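Local coordinates for salicylic acid-binding protein 2 (Nicotiana tabacum, PDB 1XKL) that hydrolyses methyl salicylate to salicylic acid and methanol, releasing the active hormone that drives systemic acquired resistance in tobacco, at residues A[154-158]-A[159-163]; A[18-21]-A[22-25]; A[219-222]-A[223-227]; A[92-95]-A[96-99]. All coordinates share one frame; numbering follows the deposited sequence.

Contact 1: A[154-158]-A[159-163]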
# COMPACT_ATOMS: atom_id res chain seq x y z
N LYS A 154 9.38 17.23 13.42
CA LYS A 154 10.51 17.92 14.03
C LYS A 154 10.15 19.40 14.21
O LYS A 154 10.34 19.97 15.29
CB LYS A 154 11.75 17.82 13.13
CG LYS A 154 12.16 16.40 12.74
CD LYS A 154 12.55 15.58 13.97
CE LYS A 154 12.96 14.16 13.59
NZ LYS A 154 14.19 14.11 12.73
N PHE A 155 9.62 20.00 13.16
CA PHE A 155 9.24 21.41 13.19
C PHE A 155 8.24 21.67 14.31
O PHE A 155 8.34 22.68 15.01
CB PHE A 155 8.65 21.85 11.85
CG PHE A 155 8.28 23.31 11.80
CD1 PHE A 155 6.95 23.71 11.90
CD2 PHE A 155 9.26 24.28 11.64
CE1 PHE A 155 6.60 25.06 11.83
CE2 PHE A 155 8.93 25.63 11.56
CZ PHE A 155 7.60 26.02 11.66
N LEU A 156 7.28 20.77 14.47
CA LEU A 156 6.29 20.95 15.52
C LEU A 156 6.92 20.85 16.90
O LEU A 156 6.67 21.68 17.77
CB LEU A 156 5.18 19.89 15.40
CG LEU A 156 4.22 19.95 14.22
CD1 LEU A 156 3.34 18.72 14.26
CD2 LEU A 156 3.38 21.24 14.28
N ALA A 157 7.73 19.82 17.10
CA ALA A 157 8.35 19.59 18.40
C ALA A 157 9.40 20.60 18.85
O ALA A 157 9.49 20.92 20.03
CB ALA A 157 8.94 18.20 18.44
N HIS A 158 10.19 21.11 17.90
CA HIS A 158 11.26 22.04 18.21
C HIS A 158 11.00 23.51 17.93
O HIS A 158 11.71 24.38 18.43
CB HIS A 158 12.54 21.61 17.48
CG HIS A 158 13.13 20.33 17.98
ND1 HIS A 158 12.93 19.11 17.35
CD2 HIS A 158 13.91 20.06 19.06
CE1 HIS A 158 13.57 18.17 18.01
NE2 HIS A 158 14.17 18.72 19.05
N LYS A 159 9.99 23.81 17.12
CA LYS A 159 9.71 25.19 16.79
C LYS A 159 8.33 25.68 17.23
O LYS A 159 8.11 26.88 17.37
CB LYS A 159 9.87 25.41 15.29
CG LYS A 159 11.25 25.08 14.75
CD LYS A 159 12.32 25.99 15.35
CE LYS A 159 13.65 25.82 14.64
NZ LYS A 159 14.70 26.73 15.18
N LEU A 160 7.42 24.75 17.47
CA LEU A 160 6.08 25.15 17.86
C LEU A 160 5.62 24.68 19.24
O LEU A 160 4.98 25.43 19.98
CB LEU A 160 5.08 24.68 16.79
CG LEU A 160 5.23 25.18 15.34
CD1 LEU A 160 3.94 24.91 14.57
CD2 LEU A 160 5.53 26.66 15.33
N TYR A 161 5.97 23.44 19.60
CA TYR A 161 5.56 22.86 20.87
C TYR A 161 6.70 22.59 21.86
O TYR A 161 6.55 21.76 22.76
CB TYR A 161 4.83 21.53 20.60
CG TYR A 161 3.54 21.63 19.79
CD1 TYR A 161 3.55 22.08 18.47
CD2 TYR A 161 2.31 21.30 20.36
CE1 TYR A 161 2.36 22.20 17.73
CE2 TYR A 161 1.12 21.42 19.64
CZ TYR A 161 1.15 21.87 18.33
OH TYR A 161 -0.02 22.02 17.63
N GLN A 162 7.82 23.29 21.73
CA GLN A 162 8.95 23.02 22.61
C GLN A 162 8.64 23.15 24.11
O GLN A 162 9.35 22.58 24.94
CB GLN A 162 10.18 23.89 22.22
CG GLN A 162 10.30 25.28 22.83
CD GLN A 162 9.47 26.33 22.12
OE1 GLN A 162 8.83 26.06 21.11
NE2 GLN A 162 9.48 27.54 22.66
N LEU A 163 7.57 23.86 24.45
CA LEU A 163 7.18 24.04 25.84
C LEU A 163 5.84 23.37 26.16
O LEU A 163 5.31 23.54 27.25
CB LEU A 163 7.08 25.53 26.19
CG LEU A 163 8.37 26.36 26.16
CD1 LEU A 163 8.06 27.84 26.46
CD2 LEU A 163 9.34 25.81 27.17

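Contact 2: A[18-21]-A[22-25]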
# COMPACT_ATOMS: atom_id res chain seq x y z
N TRP A 18 -9.82 22.09 16.69
CA TRP A 18 -9.36 21.24 17.77
C TRP A 18 -8.27 21.87 18.64
O TRP A 18 -8.18 21.57 19.83
CB TRP A 18 -8.84 19.91 17.22
CG TRP A 18 -7.70 20.05 16.27
CD1 TRP A 18 -7.76 20.11 14.90
CD2 TRP A 18 -6.30 20.10 16.60
NE1 TRP A 18 -6.50 20.17 14.37
CE2 TRP A 18 -5.58 20.17 15.39
CE3 TRP A 18 -5.60 20.08 17.81
CZ2 TRP A 18 -4.19 20.22 15.35
CZ3 TRP A 18 -4.21 20.13 17.77
CH2 TRP A 18 -3.51 20.20 16.55
N SER A 19 -7.44 22.73 18.05
CA SER A 19 -6.35 23.32 18.81
C SER A 19 -6.82 24.14 20.01
O SER A 19 -6.08 24.33 20.97
CB SER A 19 -5.43 24.17 17.90
OG SER A 19 -6.12 25.18 17.18
N TRP A 20 -8.06 24.61 19.95
CA TRP A 20 -8.63 25.41 21.04
C TRP A 20 -9.34 24.58 22.09
O TRP A 20 -10.05 25.13 22.94
CB TRP A 20 -9.62 26.42 20.47
CG TRP A 20 -9.07 27.29 19.38
CD1 TRP A 20 -9.26 27.14 18.03
CD2 TRP A 20 -8.25 28.45 19.55
NE1 TRP A 20 -8.61 28.15 17.35
CE2 TRP A 20 -7.99 28.97 18.26
CE3 TRP A 20 -7.72 29.10 20.67
CZ2 TRP A 20 -7.22 30.11 18.06
CZ3 TRP A 20 -6.95 30.25 20.47
CH2 TRP A 20 -6.71 30.74 19.17
N TYR A 21 -9.15 23.26 22.08
CA TYR A 21 -9.88 22.42 23.03
C TYR A 21 -9.66 22.72 24.52
O TYR A 21 -10.57 22.51 25.33
CB TYR A 21 -9.64 20.93 22.74
CG TYR A 21 -8.36 20.36 23.31
CD1 TYR A 21 -8.38 19.49 24.41
CD2 TYR A 21 -7.13 20.65 22.74
CE1 TYR A 21 -7.21 18.93 24.92
CE2 TYR A 21 -5.95 20.10 23.24
CZ TYR A 21 -6.00 19.24 24.33
OH TYR A 21 -4.83 18.69 24.80
N LYS A 22 -8.48 23.20 24.88
CA LYS A 22 -8.20 23.53 26.28
C LYS A 22 -8.73 24.91 26.64
O LYS A 22 -9.14 25.15 27.78
CB LYS A 22 -6.69 23.49 26.56
CG LYS A 22 -6.10 22.11 26.66
CD LYS A 22 -4.60 22.18 26.77
CE LYS A 22 -4.01 20.85 27.20
NZ LYS A 22 -2.52 20.88 27.13
N LEU A 23 -8.73 25.83 25.68
CA LEU A 23 -9.22 27.18 25.93
C LEU A 23 -10.74 27.29 25.93
O LEU A 23 -11.31 27.96 26.79
CB LEU A 23 -8.67 28.17 24.89
CG LEU A 23 -9.07 29.63 25.12
CD1 LEU A 23 -8.45 30.09 26.44
CD2 LEU A 23 -8.59 30.52 23.97
N LYS A 24 -11.39 26.62 24.98
CA LYS A 24 -12.84 26.67 24.84
C LYS A 24 -13.64 26.52 26.14
O LYS A 24 -14.49 27.35 26.44
CB LYS A 24 -13.31 25.64 23.81
CG LYS A 24 -14.80 25.70 23.47
CD LYS A 24 -15.11 24.87 22.21
CE LYS A 24 -16.61 24.73 21.96
NZ LYS A 24 -17.30 26.03 21.82
N PRO A 25 -13.39 25.45 26.91
CA PRO A 25 -14.11 25.22 28.17
C PRO A 25 -13.94 26.40 29.14
O PRO A 25 -14.88 26.77 29.85
CB PRO A 25 -13.45 23.96 28.73
CG PRO A 25 -12.94 23.26 27.52
CD PRO A 25 -12.42 24.37 26.66
O HOH W 1 -6.53 24.97 23.44

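Contact 3: A[219-222]-A[223-227]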
# COMPACT_ATOMS: atom_id res chain seq x y z
N ARG A 219 7.05 41.59 17.93
CA ARG A 219 7.20 42.98 18.35
C ARG A 219 7.42 43.87 17.13
O ARG A 219 7.06 45.05 17.14
CB ARG A 219 8.37 43.13 19.33
CG ARG A 219 8.44 42.02 20.37
CD ARG A 219 8.65 42.55 21.79
NE ARG A 219 7.40 43.01 22.40
CZ ARG A 219 6.87 42.49 23.51
NH1 ARG A 219 5.74 42.98 24.00
NH2 ARG A 219 7.48 41.48 24.12
N TRP A 220 8.01 43.30 16.08
CA TRP A 220 8.25 44.05 14.86
C TRP A 220 6.92 44.47 14.25
O TRP A 220 6.78 45.60 13.78
CB TRP A 220 9.02 43.20 13.85
CG TRP A 220 9.33 43.95 12.61
CD1 TRP A 220 10.41 44.76 12.38
CD2 TRP A 220 8.50 44.05 11.44
NE1 TRP A 220 10.31 45.35 11.14
CE2 TRP A 220 9.15 44.94 10.54
CE3 TRP A 220 7.28 43.48 11.06
CZ2 TRP A 220 8.61 45.26 9.30
CZ3 TRP A 220 6.74 43.80 9.82
CH2 TRP A 220 7.41 44.69 8.95
N GLN A 221 5.95 43.57 14.25
CA GLN A 221 4.64 43.87 13.69
C GLN A 221 3.91 44.90 14.52
O GLN A 221 3.21 45.76 13.98
CB GLN A 221 3.78 42.62 13.60
CG GLN A 221 4.39 41.49 12.79
CD GLN A 221 3.47 40.30 12.74
OE1 GLN A 221 2.55 40.25 11.92
NE2 GLN A 221 3.70 39.35 13.62
N ILE A 222 4.04 44.80 15.83
CA ILE A 222 3.38 45.75 16.72
C ILE A 222 3.96 47.15 16.46
O ILE A 222 3.22 48.12 16.30
CB ILE A 222 3.59 45.36 18.19
CG1 ILE A 222 2.81 44.06 18.47
CG2 ILE A 222 3.13 46.49 19.12
CD1 ILE A 222 2.93 43.58 19.89
N ASP A 223 5.28 47.22 16.40
CA ASP A 223 5.99 48.48 16.16
C ASP A 223 5.77 49.09 14.78
O ASP A 223 5.62 50.30 14.65
CB ASP A 223 7.49 48.28 16.40
CG ASP A 223 7.83 48.05 17.86
OD1 ASP A 223 9.01 47.79 18.17
OD2 ASP A 223 6.91 48.13 18.70
N ASN A 224 5.75 48.24 13.75
CA ASN A 224 5.58 48.68 12.36
C ASN A 224 4.14 48.78 11.89
O ASN A 224 3.76 49.73 11.19
CB ASN A 224 6.32 47.74 11.42
CG ASN A 224 7.82 47.96 11.43
OD1 ASN A 224 8.48 47.82 12.45
ND2 ASN A 224 8.36 48.32 10.27
N ILE A 225 3.33 47.79 12.25
CA ILE A 225 1.93 47.78 11.84
C ILE A 225 1.03 48.51 12.83
O ILE A 225 0.03 49.10 12.43
CB ILE A 225 1.44 46.33 11.67
CG1 ILE A 225 2.34 45.61 10.66
CG2 ILE A 225 -0.00 46.32 11.21
CD1 ILE A 225 2.33 44.12 10.80
N GLY A 226 1.38 48.48 14.11
CA GLY A 226 0.59 49.17 15.12
C GLY A 226 -0.59 48.41 15.69
O GLY A 226 -1.24 47.64 14.99
N VAL A 227 -0.88 48.63 16.97
CA VAL A 227 -1.99 47.96 17.64
C VAL A 227 -2.63 48.86 18.68
O VAL A 227 -2.01 49.81 19.16
CB VAL A 227 -1.52 46.70 18.37
CG1 VAL A 227 -0.95 45.70 17.37
CG2 VAL A 227 -0.48 47.07 19.41

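Contact 4: A[92-95]-A[96-99]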
# COMPACT_ATOMS: atom_id res chain seq x y z
N GLU A 92 -12.54 43.23 7.36
CA GLU A 92 -12.76 44.04 6.17
C GLU A 92 -14.23 44.02 5.74
O GLU A 92 -14.79 45.05 5.37
CB GLU A 92 -11.88 43.56 5.01
CG GLU A 92 -11.98 44.40 3.73
CD GLU A 92 -11.53 45.84 3.92
OE1 GLU A 92 -10.65 46.08 4.78
OE2 GLU A 92 -12.03 46.73 3.20
N LYS A 93 -14.84 42.84 5.82
CA LYS A 93 -16.23 42.67 5.41
C LYS A 93 -17.30 42.97 6.46
O LYS A 93 -18.39 43.43 6.13
CB LYS A 93 -16.44 41.23 4.91
CG LYS A 93 -15.91 40.97 3.51
CD LYS A 93 -16.84 41.57 2.47
CE LYS A 93 -16.33 41.31 1.06
NZ LYS A 93 -16.29 39.85 0.74
N TYR A 94 -17.00 42.70 7.73
CA TYR A 94 -17.95 42.92 8.81
C TYR A 94 -17.28 43.67 9.96
O TYR A 94 -17.26 43.19 11.10
CB TYR A 94 -18.48 41.57 9.31
CG TYR A 94 -18.99 40.67 8.21
CD1 TYR A 94 -20.29 40.81 7.73
CD2 TYR A 94 -18.17 39.71 7.63
CE1 TYR A 94 -20.77 40.01 6.70
CE2 TYR A 94 -18.63 38.91 6.59
CZ TYR A 94 -19.94 39.07 6.13
OH TYR A 94 -20.41 38.32 5.07
N PRO A 95 -16.74 44.87 9.69
CA PRO A 95 -16.07 45.63 10.75
C PRO A 95 -16.95 46.01 11.93
O PRO A 95 -16.49 46.01 13.08
CB PRO A 95 -15.55 46.86 10.01
CG PRO A 95 -16.57 47.05 8.92
CD PRO A 95 -16.78 45.63 8.43
N GLN A 96 -18.22 46.30 11.67
CA GLN A 96 -19.12 46.72 12.73
C GLN A 96 -19.68 45.60 13.61
O GLN A 96 -20.44 45.86 14.54
CB GLN A 96 -20.28 47.54 12.14
CG GLN A 96 -21.34 46.74 11.40
CD GLN A 96 -20.88 46.21 10.04
OE1 GLN A 96 -19.88 45.52 9.93
NE2 GLN A 96 -21.65 46.53 9.00
N LYS A 97 -19.31 44.36 13.31
CA LYS A 97 -19.79 43.24 14.11
C LYS A 97 -18.68 42.66 14.96
O LYS A 97 -18.77 41.53 15.45
CB LYS A 97 -20.41 42.18 13.20
CG LYS A 97 -21.68 42.70 12.52
CD LYS A 97 -22.56 41.61 11.94
CE LYS A 97 -21.97 41.02 10.67
NZ LYS A 97 -22.94 40.08 10.01
N ILE A 98 -17.63 43.44 15.16
CA ILE A 98 -16.48 42.99 15.94
C ILE A 98 -16.06 43.98 17.02
O ILE A 98 -15.67 45.10 16.72
CB ILE A 98 -15.30 42.74 14.99
CG1 ILE A 98 -15.75 41.80 13.86
CG2 ILE A 98 -14.12 42.17 15.76
CD1 ILE A 98 -14.80 41.75 12.69
N TYR A 99 -16.12 43.56 18.29
CA TYR A 99 -15.72 44.42 19.39
C TYR A 99 -14.22 44.70 19.29
O TYR A 99 -13.76 45.82 19.49
CB TYR A 99 -16.01 43.76 20.74
CG TYR A 99 -17.48 43.63 21.08
CD1 TYR A 99 -18.07 42.38 21.22
CD2 TYR A 99 -18.28 44.76 21.27
CE1 TYR A 99 -19.43 42.25 21.56
CE2 TYR A 99 -19.63 44.65 21.60
CZ TYR A 99 -20.20 43.40 21.75
OH TYR A 99 -21.53 43.30 22.07
O HOH W 2 -15.15 47.67 15.26

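Contact 1: A[154-158]-A[159-163]
With F155 CG anti to the backbone N (chi1 -178°) and K159 CG anti to its own carbonyl carbon (chi1 -59°), the phenyl ring and the root of the lysine one turn later are brought together, crossing at about a right angle. K159 CB stands over one face of the F155 ring, 4.1 Å from its centroid and displaced toward the rim, a CH-pi contact. Beyond CG the lysine bends and runs away from the ring, and its NZ is hydrogen-bonded to N130. The neighbouring leucine, L160, sets its CG 3.8 Å from F155 CE1, approaching the ring obliquely. Its CD1 also reaches L156 CD2, at 3.7 Å, and the same L156 methyl touches Y161 CE1, the leucine and tyrosine side chains lying side by side.

The C-terminal part of helix 153-160 and the residues that follow it lie where this alpha/beta hydrolase borders the salicylate pocket. F155 and L160 both touch the bound benzoxathiin ligand, K159 is a salicylate-binding residue, and the L160 side chain approaches H238 of the charge relay system.

The backbone widens here into a pi-type turn. K159 N bonds to F155 O at 2.9 Å, whereas L156 O takes two donors, L160 N at 3.2 Å and Y161 N at 2.6 Å. The Y161 N-H meets that carbonyl almost head-on, with a C=O...N angle of 176°; the L160 donor stands well above the carbonyl plane. L156 O also lies at the edge of the Y161 ring, 3.2 Å from CD1, while Y161 OH is hydrogen-bonded to H15.

Contact 2: A[18-21]-A[22-25]
Y21 spreads one face of its ring under the aliphatic chain of K22, whose CG sits 3.8 Å from the ring centroid and 16° off the normal, a CH-pi contact between neighbours in sequence. This is the turn that leads from the loop after strand 6-10 into helix 23-29 of the alpha/beta hydrolase fold. The two side chains run side by side because Y21 CG is held between its backbone N and carbonyl carbon (chi1 82°) while the lysine is extended beyond CG. K22 CE consequently comes to 3.3 Å from Y21 OH. Both polar ends are claimed by D168, through a hydrogen bond from the tyrosine and a salt bridge with the lysine, and Y21 also packs on Y21 of the second subunit.

Beside this pair, L23 CD2 rests 3.7 Å from W20 CE3, meeting the indole obliquely. L23 also packs against L248, C249 and L252 of helix 245-258. The backbone is tied by K24 N to W20 O, 2.9 Å and almost linear at the hydrogen (171°). A water donates to S19 O and accepts from L23 N, bridging the end of the 3-10 turn to the backbone four residues on. Y21 O, buried and without a polar partner, faces P25 CD at 2.9 Å.

Contact 3: A[219-222]-A[223-227]
W220 and N224, one helical turn apart, stack: the amide plane of N224 lies over one face of the indole, tilted 25° from it and offset toward the rim. N224 CB sits over the six-membered ring, 3.9 Å from its centroid, as a CH-pi contact. With W220 CG anti to the backbone N (chi1 -178°), the indole reaches forward to N224. R125 makes a cation-pi contact with the same indole, and F217 packs against it with its ring nearly parallel.

Apolar contacts lie on other sides of the helix. I225 CD1 reaches Q221 CB at 3.5 Å, the two side chains running alongside each other, while the Q221 amide goes on to bond the backbone of A106 and M108. I222 CG2 meets V227 CG2 at 3.7 Å, the side chains crossing at a slant, just beyond the helix end; I222 also packs on Y204 and V206 of strand 202-207.

Backbone hydrogen bonds run along the helix. D223 N to R219 O, 2.9 Å, and N224 N to W220 O continue the regular helical pattern. Q221 O then accepts two donors, I225 N at 2.7 Å and G226 N at 3.3 Å, the latter in the carbonyl plane. A weak bond from G226 N to I222 O accompanies them, and G226 CA also approaches I222 O. The glycine takes a positive phi of 86°, where a CB would be pressed against the preceding carbonyl O. Such a glycine-terminated helix end turns the chain from helix 215-225 toward strand 229-233, in the beta-alpha-beta crossover that completes this side of the parallel sheet of the alpha/beta hydrolase fold.

Contact 4: A[92-95]-A[96-99]
The Y94 ring receives the end of the K97 side chain obliquely: K97 CE lies 3.4 Å from Y94 CD1, with NZ close behind. The two side chains run alongside each other and point the same way, the lysine reaching the ring after a bend at chi3 (-73°). Its ammonium is hydrogen-bonded to M66 O, and Y94 also leans on M63, M66 and E67 of helix 55-67. The second flat group is the amide of Q96, a side chain folded back by a chi1 of 75° and a bend at chi2, so that OE1 stands above the Y94-P95 peptide link, 3.2 Å from P95 N, which has no hydrogen to offer, and 3.4 Å from P95 CD; this is a packing contact.

Here the chain leaves helix 83-93 and enters strand 98-104, within the beta-alpha-beta unit begun by strand 75-80 in the central sheet of the alpha/beta hydrolase fold. Y94 is the first residue to depart from helical backbone angles, and a tight 3-10 turn follows at P95 and Q96. K97 N bonds to Y94 O at 3.2 Å, its donor well above the carbonyl plane, and I98 N makes a weak bond to P95 O.

I98 turns its side chain toward the turn, where CD1 comes to 3.3 Å from Y94 O, and it also packs on L77. P95 rests against R196, S199 and V200. A water donates to both P95 O and I98 O, at 3.1 and 3.0 Å, bridging the turn to the first residue of the strand.

From the N terminus, contact 2 (18-25) comes first, turning the loop after strand 6-10 into helix 23-29. Contact 4 (92-99) follows, joining helix 83-93 to strand 98-104 about 24 Å from contact 2, centre to centre. Contact 1 (154-163) lies at the C-terminal part of helix 153-160 and the loop after it, beside the ligand, on the opposite side of the chain's centre from contact 4. Contact 3 (219-227) finally ends helix 215-225 before strand 229-233. All are local turns in series; none nests or crosses. Contacts 1 and 2 alone touch, where Y161 OH meets W18 CH2 at 4.1 Å, joining the pocket-side loop after helix 153-160 to the loop after strand 6-10.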